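Local structure of succinate dehydrogenase subunit A (Mycolicibacterium smegmatis, 7D6V) at residues A[54-59]-A[93-98]; A[83-88]-A[396-401]; A[202-207]-A[441-446]; A[514-519]-A[589-594]; A[554-559]-A[579-584]. The protein probably oxidises succinate to fumarate on a bound FAD, as the flavoprotein subunit of the mycobacterial succinate dehydrogenase Sdh1. All blocks are in the same frame, centred on the assembly; numbering follows the deposited sequence.

How the contacts relate
Contacts 1, 2 and 3 belong to the FAD-binding part of the chain, contacts 4 and 5 to the C-terminal part. Contacts 1 and 2 both use helix 84-102, their centres 17 Å apart; contact 2 also lies 17 Å, centre to centre, from contact 3. The side chain of Cys-54 (contact 1) is about 7 Å from the FAD, that of Val-206 (contact 3) about 10 Å and that of Val-396 (contact 2) about 11 Å. Contacts 4 and 5 use the connecting loop and the first strand of one β-hairpin and touch, Asp-594 CB packing 3.4 Å from Arg-584 O. Across the two parts, contact 5 approaches contact 2 to about 6 Å between nearest atoms.

Contact 1 (A[54-59]-A[93-98]); sequences CAAAMR and EAPDRV
Ala-56 packs its CB into the angle between Ala-94 and Val-98 on helix 84-102, and this is the closely packed side of the contact. The methyl lies 3.7 Å from Val-98 CG2 and 4.0 Å from Ala-94 CB. Next to it, Ala-94 CB sits 3.7 Å from Ala-55 O, so backbone as well as side chains line this buried end. Val-98 divides its two branches between partners: with CG1 anti to the backbone N (chi1 -178°), CG2 is left to face Ala-56 CB, while CG1 takes the sulfur of Met-58, SD to CG1 3.9 Å. No hydrogen bond links the two segments. The chain supplying these groups runs off strand 54-55, an outermost strand of a small antiparallel sheet in the FAD-binding part, into an inverse gamma turn centred on Ala-57. The helix is kinked here, the N atoms of Pro-95 and Asp-96 having no bond to the preceding turn. Strand 129-130 backs the buried end, its Ala-130 touching both Met-58 and Val-98. The more open side is formed by the partly exposed Ala-57 and Pro-95, although the pyrrolidine ring still packs closely on the turn, Pro-95 CG lying 3.5 Å from Ala-57 O. The buried Met-58 covers the inner flank of this ring, its chain running counter to the proline and its CG 3.8 Å from Pro-95 CB.

Contact 2 (A[83-88]-A[396-401]); sequences NWRMAE and VDPDTA
A salt-bridge network of Arg-85, Glu-88 and Asp-399 ties the first turn of helix 84-102 to the loop after strand 383-395. Across the contact, Arg-85 NH1 donates to Asp-399 OD2 at 3.1 Å, using the syn lone pair of that oxygen. The acceptor is tilted 24° out of the guanidinium plane, and guanidinium and carboxylate are turned 47° against each other, so the two groups cross instead of lying flat together in a two-pronged pair. The other terminal nitrogen, Arg-85 NH2, reaches Glu-88 OE1 at 2.9 Å within the guanidinium plane but from above that carboxylate. Bonds to two acids probably restrict rotation of the guanidinium. With CG anti to the backbone N (chi1 -175°), Arg-85 lays CB and CG across Pro-398, CG 3.6 Å from Pro-398 CB; a bend at chi2 then directs the rest of the chain to the acids. The same proline carbon takes Met-86 CG at 3.7 Å, and is thus gripped between two neighbouring side chains of the helix. Farther along, Met-86 SD meets Val-396 CG2 at 3.6 Å, the two side chains crossing at about a right angle. Asn-83 stands at the N-cap position of the helix. The loop keeps its shape partly through an Asx motif, in which Asp-397 OD1 accepts from Thr-400 N. Around the contact, Phe-435 of helix 427-448 packs on Met-86, Arg-438 of that helix bonds to Asp-399 O, Glu-88 has a second partner in Arg-606, and helix 67-76 lies against Ala-87 and Glu-88.

Contact 3 (A[202-207]-A[441-446]); sequences APAVVL and LGAADY
Ala-204 and Val-206 of strand 204-206 pack on Ala-443 and Tyr-446 in a buried strand-on-helix contact, where helix 427-448 covers one face of the parallel sheet of the Rossmann-type FAD-binding domain. The short segments run almost exactly opposite ways: their axes make an angle of 175° and come within 8.8 Å of each other. Alternation along the strand turns the CB atoms of Ala-204 and Val-206 to the helix and that of Val-205 to the other side of the sheet. On the helix, Ala-443 and Tyr-446 stand one turn apart and face the strand together. Ala-443 CB serves both strand residues, at 4.3 Å from Ala-204 CB and 4.1 Å from Val-206 CG2. The valine torsion places CG2 beside its own backbone N, the branch that meets the alanine. The small alanine side chains at the middle are consistent with the closeness of the two axes. Tyr-446 closes the end near Pro-203. Its CG is anti to the backbone N (chi1 174°), carrying the ring out from the helix toward the strand's beginning. There Tyr-446 CE1 comes within 3.5 Å of Pro-203 O, which lies at the ring edge, near its plane, while Ala-204 CB approaches Tyr-446 CD1 obliquely at 4.3 Å. No hydrogen bond crosses the contact. In the sheet, strand 204-206 runs between strands 11-14 and 408-409; Phe-409 of the latter touches both Val-206 and Tyr-446, and Leu-441 and Ala-444 touch helix 18-30 through Glu-26 and Arg-30.

Contact 4 (A[514-519]-A[589-594]); sequences ELKRRY and DPVVPD
Lys-516 and Tyr-519, one turn apart near the end of helix 502-518, close from two directions on Val-591, in the loop that joins the antiparallel strands 582-585 and 594-597 into a β-hairpin of the C-terminal part. The lysine chain crosses the valine obliquely, the tyrosine at about a right angle. Lys-516 has CG between its backbone N and carbonyl carbon (chi1 76°) and bends again at chi3, which lays CE over Val-591 CG1 at 3.8 Å. The other branch, Val-591 CG2, lies 4.0 Å from Tyr-519 CD2 and comes to the ring obliquely. The polar ends have partners on helix 532-556: Lys-516 NZ makes a salt bridge with Glu-548, and Tyr-519 OH is hydrogen-bonded to Ala-537 O. Asp-594 OD1 is also close to Glu-548, and Lys-516 NZ, 6.0 Å from that oxygen, would probably ease the crowding of like charges. The peptide bond before Pro-590 is cis. Although Lys-516 NZ approaches the loop backbone, 3.5 Å from Val-591 O and 3.8 Å from Val-592 O, it makes no hydrogen bond to either carbonyl.

Contact 5 (A[554-559]-A[579-584]); sequences ALQRTE and TLLVCR
Leu-581 pushes its two methyl groups between Gln-556 and Arg-557, at the point where helix 532-556 ends. Leu-581 CG is anti to the backbone N (chi1 -176°), which extends the side chain toward the helix end; chi2 (63°) then turns CD1 to Gln-556 and CD2 to Arg-557. Gln-556, bent at chi2, passes the leucine at a slant: its CG, CD and NE2 are each 3.6 Å from Leu-581 CD1. On the other branch, Leu-581 CD2 is 3.9 Å from Arg-557 CB. Arg-557 starts out extended, CG anti to the backbone N, and then turns at chi3 (-71°) to bring the guanidinium round to the other segment. There Arg-557 NH2 donates to Thr-579 O at 2.8 Å; the oxygen lies in the guanidinium plane, but the nitrogen stands above the carbonyl plane and not on a lone pair. The contact thus links the end of helix 532-556 to the chain entering strand 582-585, first strand of the hairpin completed by strand 594-597. Arg-557 NH1 meets Glu-559 OE2 at 2.9 Å in the guanidinium plane, on the anti lone pair of the oxygen, and it also bonds to Trp-576 O. With Arg-557 NE paired to Glu-244, all three guanidinium nitrogens of this buried arginine have acceptors, which fixes its rotation. Gln-556 NE2 reaches Thr-596 O by a weak hydrogen bond.

Contact 1 (A[54-59]-A[93-98])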
# COMPACT_ATOMS: atom_id res chain seq x y z
N CYS A 54 16.40 -0.24 4.65
CA CYS A 54 17.00 0.44 5.80
C CYS A 54 18.48 0.11 5.84
O CYS A 54 18.86 -1.07 5.89
CB CYS A 54 16.34 0.00 7.11
SG CYS A 54 14.69 0.62 7.37
N ALA A 55 19.32 1.14 5.84
CA ALA A 55 20.76 0.94 5.95
C ALA A 55 21.10 0.66 7.41
O ALA A 55 20.94 1.52 8.27
CB ALA A 55 21.50 2.17 5.43
N ALA A 56 21.57 -0.56 7.68
CA ALA A 56 21.94 -0.95 9.04
C ALA A 56 23.07 -1.96 8.96
O ALA A 56 22.95 -2.97 8.27
CB ALA A 56 20.74 -1.53 9.79
N ALA A 57 24.16 -1.69 9.68
CA ALA A 57 25.34 -2.56 9.66
C ALA A 57 25.09 -3.79 10.53
O ALA A 57 25.72 -4.02 11.56
CB ALA A 57 26.56 -1.79 10.12
N MET A 58 24.14 -4.61 10.07
CA MET A 58 23.82 -5.87 10.74
C MET A 58 24.81 -6.98 10.40
O MET A 58 24.90 -7.95 11.15
CB MET A 58 22.40 -6.31 10.39
CG MET A 58 21.33 -5.43 11.00
SD MET A 58 19.65 -6.02 10.71
CE MET A 58 19.63 -6.10 8.93
N ARG A 59 25.54 -6.85 9.30
CA ARG A 59 26.58 -7.79 8.88
C ARG A 59 26.01 -9.16 8.51
O ARG A 59 26.71 -10.17 8.60
CB ARG A 59 27.67 -7.95 9.95
CG ARG A 59 28.37 -6.66 10.31
CD ARG A 59 28.97 -6.73 11.70
NE ARG A 59 30.22 -7.48 11.72
CZ ARG A 59 30.51 -8.43 12.60
NH1 ARG A 59 29.63 -8.75 13.54
NH2 ARG A 59 31.67 -9.06 12.54
N GLU A 93 23.61 2.82 16.13
CA GLU A 93 22.32 2.43 16.70
C GLU A 93 21.33 1.90 15.68
O GLU A 93 20.23 1.50 16.06
CB GLU A 93 21.70 3.60 17.46
CG GLU A 93 22.52 4.08 18.64
CD GLU A 93 21.82 5.17 19.41
OE1 GLU A 93 20.75 5.62 18.97
OE2 GLU A 93 22.35 5.59 20.47
N ALA A 94 21.68 1.88 14.40
CA ALA A 94 20.75 1.45 13.36
C ALA A 94 20.41 -0.04 13.42
O ALA A 94 19.23 -0.39 13.27
CB ALA A 94 21.30 1.79 11.97
N PRO A 95 21.37 -0.96 13.60
CA PRO A 95 21.00 -2.39 13.64
C PRO A 95 20.03 -2.74 14.75
O PRO A 95 19.18 -3.62 14.55
CB PRO A 95 22.35 -3.09 13.82
CG PRO A 95 23.34 -2.14 13.29
CD PRO A 95 22.83 -0.80 13.67
N ASP A 96 20.13 -2.10 15.91
CA ASP A 96 19.24 -2.40 17.02
C ASP A 96 17.79 -2.08 16.67
O ASP A 96 16.88 -2.85 17.00
CB ASP A 96 19.67 -1.63 18.26
CG ASP A 96 20.90 -2.22 18.92
OD1 ASP A 96 21.05 -3.45 18.91
OD2 ASP A 96 21.72 -1.43 19.43
N ARG A 97 17.56 -0.94 16.03
CA ARG A 97 16.19 -0.55 15.69
C ARG A 97 15.59 -1.49 14.66
O ARG A 97 14.42 -1.87 14.77
CB ARG A 97 16.18 0.89 15.19
CG ARG A 97 16.94 1.87 16.07
CD ARG A 97 16.13 2.28 17.30
NE ARG A 97 16.21 1.30 18.37
CZ ARG A 97 17.22 1.20 19.24
NH1 ARG A 97 18.24 2.04 19.16
NH2 ARG A 97 17.20 0.28 20.18
N VAL A 98 16.38 -1.90 13.67
CA VAL A 98 15.89 -2.85 12.68
C VAL A 98 15.59 -4.20 13.33
O VAL A 98 14.59 -4.85 13.02
CB VAL A 98 16.89 -2.99 11.53
CG1 VAL A 98 16.36 -3.94 10.47
CG2 VAL A 98 17.18 -1.63 10.93

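Contact 2 (A[83-88]-A[396-401])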
# COMPACT_ATOMS: atom_id res chain seq x y z
N ASN A 83 26.26 16.59 10.52
CA ASN A 83 26.46 16.55 11.96
C ASN A 83 27.11 15.21 12.30
O ASN A 83 26.46 14.16 12.22
CB ASN A 83 25.14 16.73 12.70
CG ASN A 83 25.33 17.17 14.13
OD1 ASN A 83 26.27 16.76 14.81
ND2 ASN A 83 24.43 18.02 14.61
N TRP A 84 28.39 15.25 12.67
CA TRP A 84 29.14 14.01 12.85
C TRP A 84 28.62 13.19 14.02
O TRP A 84 28.65 11.96 13.97
CB TRP A 84 30.62 14.34 13.05
CG TRP A 84 30.86 15.27 14.18
CD1 TRP A 84 30.89 16.63 14.12
CD2 TRP A 84 31.12 14.92 15.54
NE1 TRP A 84 31.16 17.15 15.36
CE2 TRP A 84 31.30 16.12 16.25
CE3 TRP A 84 31.22 13.71 16.23
CZ2 TRP A 84 31.57 16.15 17.61
CZ3 TRP A 84 31.49 13.74 17.58
CH2 TRP A 84 31.66 14.95 18.26
N ARG A 85 28.15 13.85 15.08
CA ARG A 85 27.57 13.13 16.20
C ARG A 85 26.32 12.37 15.78
O ARG A 85 26.14 11.20 16.14
CB ARG A 85 27.26 14.09 17.35
CG ARG A 85 26.77 13.43 18.62
CD ARG A 85 27.70 12.33 19.10
NE ARG A 85 27.27 11.83 20.40
CZ ARG A 85 27.55 10.62 20.87
NH1 ARG A 85 27.11 10.26 22.06
NH2 ARG A 85 28.26 9.77 20.14
N MET A 86 25.45 13.01 15.00
CA MET A 86 24.24 12.35 14.53
C MET A 86 24.58 11.19 13.60
O MET A 86 23.96 10.12 13.69
CB MET A 86 23.33 13.35 13.83
CG MET A 86 22.48 14.17 14.78
SD MET A 86 21.54 15.45 13.94
CE MET A 86 20.11 14.51 13.40
N ALA A 87 25.55 11.38 12.71
CA ALA A 87 25.94 10.31 11.79
C ALA A 87 26.52 9.12 12.55
O ALA A 87 26.15 7.97 12.28
CB ALA A 87 26.94 10.85 10.77
N GLU A 88 27.41 9.38 13.50
CA GLU A 88 27.99 8.30 14.29
C GLU A 88 26.93 7.57 15.09
O GLU A 88 26.93 6.33 15.16
CB GLU A 88 29.07 8.86 15.22
CG GLU A 88 29.48 7.90 16.32
CD GLU A 88 30.10 8.62 17.51
OE1 GLU A 88 29.83 9.82 17.67
OE2 GLU A 88 30.85 7.97 18.26
N VAL A 396 18.69 20.42 15.65
CA VAL A 396 18.46 19.58 16.81
C VAL A 396 19.74 19.47 17.62
O VAL A 396 20.85 19.68 17.12
CB VAL A 396 17.97 18.16 16.41
CG1 VAL A 396 16.68 18.23 15.65
CG2 VAL A 396 19.02 17.45 15.59
N ASP A 397 19.58 19.14 18.89
CA ASP A 397 20.67 18.55 19.64
C ASP A 397 20.88 17.13 19.14
O ASP A 397 19.90 16.41 18.96
CB ASP A 397 20.36 18.56 21.14
CG ASP A 397 21.56 18.21 21.99
OD1 ASP A 397 21.75 17.01 22.28
OD2 ASP A 397 22.31 19.13 22.36
N PRO A 398 22.11 16.71 18.86
CA PRO A 398 22.28 15.35 18.31
C PRO A 398 21.82 14.24 19.24
O PRO A 398 21.14 13.31 18.80
CB PRO A 398 23.79 15.28 18.03
CG PRO A 398 24.40 16.46 18.70
CD PRO A 398 23.34 17.50 18.79
N ASP A 399 22.14 14.33 20.53
CA ASP A 399 21.81 13.24 21.46
C ASP A 399 20.32 13.24 21.79
O ASP A 399 19.62 12.25 21.57
CB ASP A 399 22.65 13.36 22.73
CG ASP A 399 24.11 13.05 22.48
OD1 ASP A 399 24.83 13.96 22.01
OD2 ASP A 399 24.53 11.91 22.76
N THR A 400 19.82 14.35 22.33
CA THR A 400 18.39 14.53 22.52
C THR A 400 17.78 14.98 21.20
O THR A 400 18.38 14.77 20.14
CB THR A 400 18.11 15.54 23.64
OG1 THR A 400 18.47 16.85 23.20
CG2 THR A 400 18.93 15.19 24.86
N ALA A 401 16.58 15.52 21.22
CA ALA A 401 16.00 16.14 20.04
C ALA A 401 16.05 17.66 20.16
O ALA A 401 16.73 18.22 21.02
CB ALA A 401 14.59 15.61 19.80

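Contact 3 (A[202-207]-A[441-446])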
# COMPACT_ATOMS: atom_id res chain seq x y z
N ALA A 202 0.11 19.78 26.36
CA ALA A 202 1.27 19.03 26.81
C ALA A 202 2.48 19.95 26.98
O ALA A 202 2.64 20.92 26.24
CB ALA A 202 1.61 17.93 25.81
N PRO A 203 3.34 19.65 27.96
CA PRO A 203 4.57 20.44 28.12
C PRO A 203 5.67 20.10 27.13
O PRO A 203 6.67 20.83 27.08
CB PRO A 203 5.01 20.12 29.55
CG PRO A 203 4.43 18.78 29.82
CD PRO A 203 3.14 18.71 29.07
N ALA A 204 5.52 19.04 26.34
CA ALA A 204 6.51 18.66 25.35
C ALA A 204 5.83 18.34 24.03
O ALA A 204 4.71 17.82 24.00
CB ALA A 204 7.34 17.45 25.81
N VAL A 205 6.51 18.65 22.93
CA VAL A 205 6.01 18.39 21.59
C VAL A 205 7.14 17.81 20.75
O VAL A 205 8.26 18.32 20.77
CB VAL A 205 5.47 19.68 20.94
CG1 VAL A 205 5.37 19.53 19.43
CG2 VAL A 205 4.12 20.04 21.52
N VAL A 206 6.86 16.72 20.04
CA VAL A 206 7.77 16.13 19.07
C VAL A 206 7.19 16.37 17.68
O VAL A 206 6.03 16.01 17.42
CB VAL A 206 7.99 14.63 19.32
CG1 VAL A 206 8.93 14.05 18.28
CG2 VAL A 206 8.54 14.41 20.71
N LEU A 207 7.97 16.97 16.79
CA LEU A 207 7.39 17.48 15.55
C LEU A 207 7.22 16.38 14.50
O LEU A 207 6.10 15.98 14.20
CB LEU A 207 8.22 18.65 15.02
CG LEU A 207 7.71 19.96 15.62
CD1 LEU A 207 8.52 21.14 15.15
CD2 LEU A 207 6.24 20.16 15.28
N LEU A 441 12.68 9.65 23.91
CA LEU A 441 13.39 9.55 25.18
C LEU A 441 13.76 10.94 25.71
O LEU A 441 13.70 11.18 26.92
CB LEU A 441 14.63 8.67 25.01
CG LEU A 441 15.46 8.26 26.23
CD1 LEU A 441 16.15 6.95 25.93
CD2 LEU A 441 16.48 9.31 26.61
N GLY A 442 14.14 11.85 24.82
CA GLY A 442 14.45 13.21 25.25
C GLY A 442 13.23 13.94 25.78
O GLY A 442 13.32 14.66 26.77
N ALA A 443 12.08 13.75 25.13
CA ALA A 443 10.84 14.32 25.64
C ALA A 443 10.50 13.76 27.01
O ALA A 443 10.08 14.50 27.91
CB ALA A 443 9.70 14.07 24.65
N ALA A 444 10.66 12.45 27.20
CA ALA A 444 10.38 11.85 28.50
C ALA A 444 11.31 12.41 29.58
O ALA A 444 10.86 12.71 30.69
CB ALA A 444 10.50 10.33 28.42
N ASP A 445 12.60 12.54 29.27
CA ASP A 445 13.53 13.12 30.23
C ASP A 445 13.16 14.55 30.58
O ASP A 445 13.20 14.95 31.75
CB ASP A 445 14.96 13.07 29.67
CG ASP A 445 15.53 11.67 29.67
OD1 ASP A 445 14.89 10.76 30.23
OD2 ASP A 445 16.63 11.49 29.11
N TYR A 446 12.80 15.35 29.57
CA TYR A 446 12.42 16.74 29.82
C TYR A 446 11.19 16.83 30.70
O TYR A 446 11.13 17.65 31.62
CB TYR A 446 12.20 17.46 28.49
CG TYR A 446 11.66 18.87 28.63
CD1 TYR A 446 10.31 19.14 28.46
CD2 TYR A 446 12.51 19.93 28.92
CE1 TYR A 446 9.82 20.42 28.58
CE2 TYR A 446 12.03 21.21 29.04
CZ TYR A 446 10.69 21.45 28.87
OH TYR A 446 10.21 22.73 28.99

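Contact 4 (A[514-519]-A[589-594])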
# COMPACT_ATOMS: atom_id res chain seq x y z
N GLU A 514 5.76 39.77 -3.30
CA GLU A 514 4.47 40.07 -3.91
C GLU A 514 3.46 38.98 -3.61
O GLU A 514 2.28 39.26 -3.36
CB GLU A 514 4.63 40.24 -5.42
CG GLU A 514 5.45 41.44 -5.85
CD GLU A 514 4.77 42.75 -5.51
OE1 GLU A 514 3.53 42.81 -5.52
OE2 GLU A 514 5.49 43.74 -5.23
N LEU A 515 3.89 37.72 -3.63
CA LEU A 515 2.98 36.61 -3.43
C LEU A 515 2.46 36.59 -2.00
O LEU A 515 1.27 36.34 -1.76
CB LEU A 515 3.71 35.32 -3.77
CG LEU A 515 3.01 33.97 -3.83
CD1 LEU A 515 1.98 33.99 -4.94
CD2 LEU A 515 4.05 32.92 -4.10
N LYS A 516 3.32 36.89 -1.02
CA LYS A 516 2.86 36.96 0.36
C LYS A 516 2.05 38.22 0.64
O LYS A 516 1.26 38.23 1.58
CB LYS A 516 4.04 36.86 1.33
CG LYS A 516 4.87 38.12 1.45
CD LYS A 516 6.22 37.82 2.07
CE LYS A 516 6.13 37.66 3.57
NZ LYS A 516 7.48 37.62 4.20
N ARG A 517 2.24 39.28 -0.15
CA ARG A 517 1.32 40.41 -0.05
C ARG A 517 -0.06 40.05 -0.59
O ARG A 517 -1.08 40.45 -0.02
CB ARG A 517 1.89 41.61 -0.80
CG ARG A 517 1.01 42.85 -0.71
CD ARG A 517 1.33 43.84 -1.82
NE ARG A 517 1.24 43.22 -3.14
CZ ARG A 517 0.12 43.07 -3.82
NH1 ARG A 517 -1.03 43.49 -3.32
NH2 ARG A 517 0.14 42.49 -5.02
N ARG A 518 -0.10 39.29 -1.69
CA ARG A 518 -1.38 38.83 -2.23
C ARG A 518 -2.06 37.83 -1.30
O ARG A 518 -3.29 37.71 -1.32
CB ARG A 518 -1.18 38.21 -3.61
CG ARG A 518 -0.97 39.20 -4.73
CD ARG A 518 -0.64 38.49 -6.02
NE ARG A 518 -1.69 37.56 -6.41
CZ ARG A 518 -1.55 36.62 -7.35
NH1 ARG A 518 -0.40 36.50 -7.99
NH2 ARG A 518 -2.56 35.82 -7.64
N TYR A 519 -1.28 37.10 -0.51
CA TYR A 519 -1.85 36.12 0.42
C TYR A 519 -2.76 36.76 1.46
O TYR A 519 -3.64 36.08 2.00
CB TYR A 519 -0.74 35.34 1.12
CG TYR A 519 -1.25 34.29 2.07
CD1 TYR A 519 -1.86 33.14 1.60
CD2 TYR A 519 -1.12 34.45 3.44
CE1 TYR A 519 -2.32 32.18 2.47
CE2 TYR A 519 -1.58 33.49 4.32
CZ TYR A 519 -2.18 32.36 3.83
OH TYR A 519 -2.64 31.40 4.69
N ASP A 589 3.67 39.94 11.07
CA ASP A 589 2.71 38.88 10.81
C ASP A 589 1.95 39.14 9.52
O ASP A 589 2.06 40.21 8.92
CB ASP A 589 1.75 38.77 11.99
CG ASP A 589 2.42 38.21 13.23
OD1 ASP A 589 3.36 37.40 13.08
OD2 ASP A 589 2.01 38.58 14.34
N PRO A 590 1.15 38.16 9.03
CA PRO A 590 0.97 36.76 9.45
C PRO A 590 1.94 35.80 8.77
O PRO A 590 1.95 34.61 9.09
CB PRO A 590 -0.47 36.44 9.02
CG PRO A 590 -1.08 37.75 8.62
CD PRO A 590 0.06 38.59 8.15
N VAL A 591 2.74 36.32 7.85
CA VAL A 591 3.86 35.59 7.27
C VAL A 591 5.10 36.38 7.64
O VAL A 591 5.41 37.41 7.02
CB VAL A 591 3.73 35.41 5.75
CG1 VAL A 591 4.84 34.52 5.24
CG2 VAL A 591 2.37 34.83 5.40
N VAL A 592 5.81 35.91 8.65
CA VAL A 592 6.95 36.62 9.23
C VAL A 592 8.15 36.61 8.28
O VAL A 592 8.25 35.71 7.43
CB VAL A 592 7.31 36.03 10.59
CG1 VAL A 592 6.15 36.20 11.55
CG2 VAL A 592 7.60 34.56 10.44
N PRO A 593 9.04 37.58 8.37
CA PRO A 593 10.29 37.53 7.60
C PRO A 593 11.40 36.83 8.38
O PRO A 593 11.38 36.74 9.60
CB PRO A 593 10.62 39.01 7.37
CG PRO A 593 9.97 39.73 8.49
CD PRO A 593 8.87 38.87 9.05
N ASP A 594 12.38 36.35 7.62
CA ASP A 594 13.46 35.54 8.17
C ASP A 594 14.81 36.22 7.98
O ASP A 594 15.02 36.96 7.02
CB ASP A 594 13.50 34.15 7.52
CG ASP A 594 12.14 33.49 7.51
OD1 ASP A 594 11.40 33.67 6.53
OD2 ASP A 594 11.83 32.77 8.49

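Contact 5 (A[554-559]-A[579-584])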
# COMPACT_ATOMS: atom_id res chain seq x y z
N ALA A 554 19.76 29.68 -0.15
CA ALA A 554 20.38 29.42 -1.44
C ALA A 554 21.10 30.64 -1.98
O ALA A 554 22.14 30.51 -2.64
CB ALA A 554 19.34 28.93 -2.44
N LEU A 555 20.58 31.83 -1.72
CA LEU A 555 21.28 33.04 -2.14
C LEU A 555 22.54 33.25 -1.32
O LEU A 555 23.56 33.72 -1.85
CB LEU A 555 20.36 34.26 -2.02
CG LEU A 555 20.97 35.57 -2.53
CD1 LEU A 555 21.00 35.59 -4.04
CD2 LEU A 555 20.20 36.76 -1.99
N GLN A 556 22.50 32.92 -0.03
CA GLN A 556 23.64 33.22 0.82
C GLN A 556 24.80 32.25 0.64
O GLN A 556 25.96 32.66 0.77
CB GLN A 556 23.21 33.25 2.29
CG GLN A 556 24.15 34.03 3.17
CD GLN A 556 23.44 34.73 4.30
OE1 GLN A 556 22.26 35.08 4.18
NE2 GLN A 556 24.14 34.95 5.40
N ARG A 557 24.54 30.97 0.36
CA ARG A 557 25.63 30.01 0.22
C ARG A 557 26.23 30.12 -1.18
O ARG A 557 25.67 29.64 -2.16
CB ARG A 557 25.14 28.59 0.48
CG ARG A 557 26.25 27.55 0.36
CD ARG A 557 25.86 26.21 0.94
NE ARG A 557 25.78 26.24 2.39
CZ ARG A 557 26.75 25.82 3.20
NH1 ARG A 557 27.88 25.34 2.69
NH2 ARG A 557 26.60 25.88 4.51
N THR A 558 27.40 30.75 -1.27
CA THR A 558 28.07 30.97 -2.55
C THR A 558 29.15 29.92 -2.80
O THR A 558 30.34 30.21 -2.89
CB THR A 558 28.66 32.38 -2.59
OG1 THR A 558 29.57 32.55 -1.50
CG2 THR A 558 27.56 33.42 -2.49
N GLU A 559 28.70 28.67 -2.93
CA GLU A 559 29.54 27.55 -3.34
C GLU A 559 28.61 26.38 -3.62
O GLU A 559 27.43 26.40 -3.28
CB GLU A 559 30.59 27.22 -2.27
CG GLU A 559 30.07 26.80 -0.91
CD GLU A 559 29.88 25.31 -0.76
OE1 GLU A 559 30.51 24.56 -1.53
OE2 GLU A 559 29.12 24.88 0.12
N THR A 579 30.21 25.75 8.37
CA THR A 579 29.23 26.83 8.39
C THR A 579 27.86 26.23 8.09
O THR A 579 27.71 25.51 7.09
CB THR A 579 29.57 27.92 7.37
OG1 THR A 579 30.94 28.32 7.54
CG2 THR A 579 28.68 29.13 7.58
N LEU A 580 26.88 26.53 8.94
CA LEU A 580 25.55 25.94 8.81
C LEU A 580 24.50 26.89 8.25
O LEU A 580 23.54 26.42 7.64
CB LEU A 580 25.06 25.42 10.16
CG LEU A 580 25.76 24.16 10.66
CD1 LEU A 580 25.28 23.81 12.05
CD2 LEU A 580 25.52 23.02 9.69
N LEU A 581 24.66 28.20 8.44
CA LEU A 581 23.80 29.19 7.80
C LEU A 581 22.34 29.02 8.26
O LEU A 581 21.46 28.57 7.52
CB LEU A 581 23.97 29.09 6.28
CG LEU A 581 23.28 30.02 5.30
CD1 LEU A 581 23.80 31.41 5.58
CD2 LEU A 581 23.60 29.61 3.88
N VAL A 582 22.13 29.36 9.53
CA VAL A 582 20.91 29.09 10.28
C VAL A 582 19.85 30.16 10.02
O VAL A 582 20.15 31.36 10.00
CB VAL A 582 21.24 29.01 11.78
CG1 VAL A 582 19.99 28.82 12.59
CG2 VAL A 582 22.22 27.89 12.05
N CYS A 583 18.59 29.74 9.87
CA CYS A 583 17.47 30.63 9.61
C CYS A 583 16.65 30.88 10.88
O CYS A 583 16.43 29.96 11.67
CB CYS A 583 16.56 30.06 8.53
SG CYS A 583 17.39 29.60 7.00
N ARG A 584 16.18 32.11 11.05
CA ARG A 584 15.37 32.47 12.21
C ARG A 584 14.32 33.51 11.81
O ARG A 584 14.43 34.15 10.77
CB ARG A 584 16.23 33.03 13.35
CG ARG A 584 16.69 31.99 14.35
CD ARG A 584 17.80 32.55 15.22
NE ARG A 584 18.68 31.51 15.73
CZ ARG A 584 20.00 31.54 15.61
NH1 ARG A 584 20.59 32.55 14.99
NH2 ARG A 584 20.73 30.55 16.10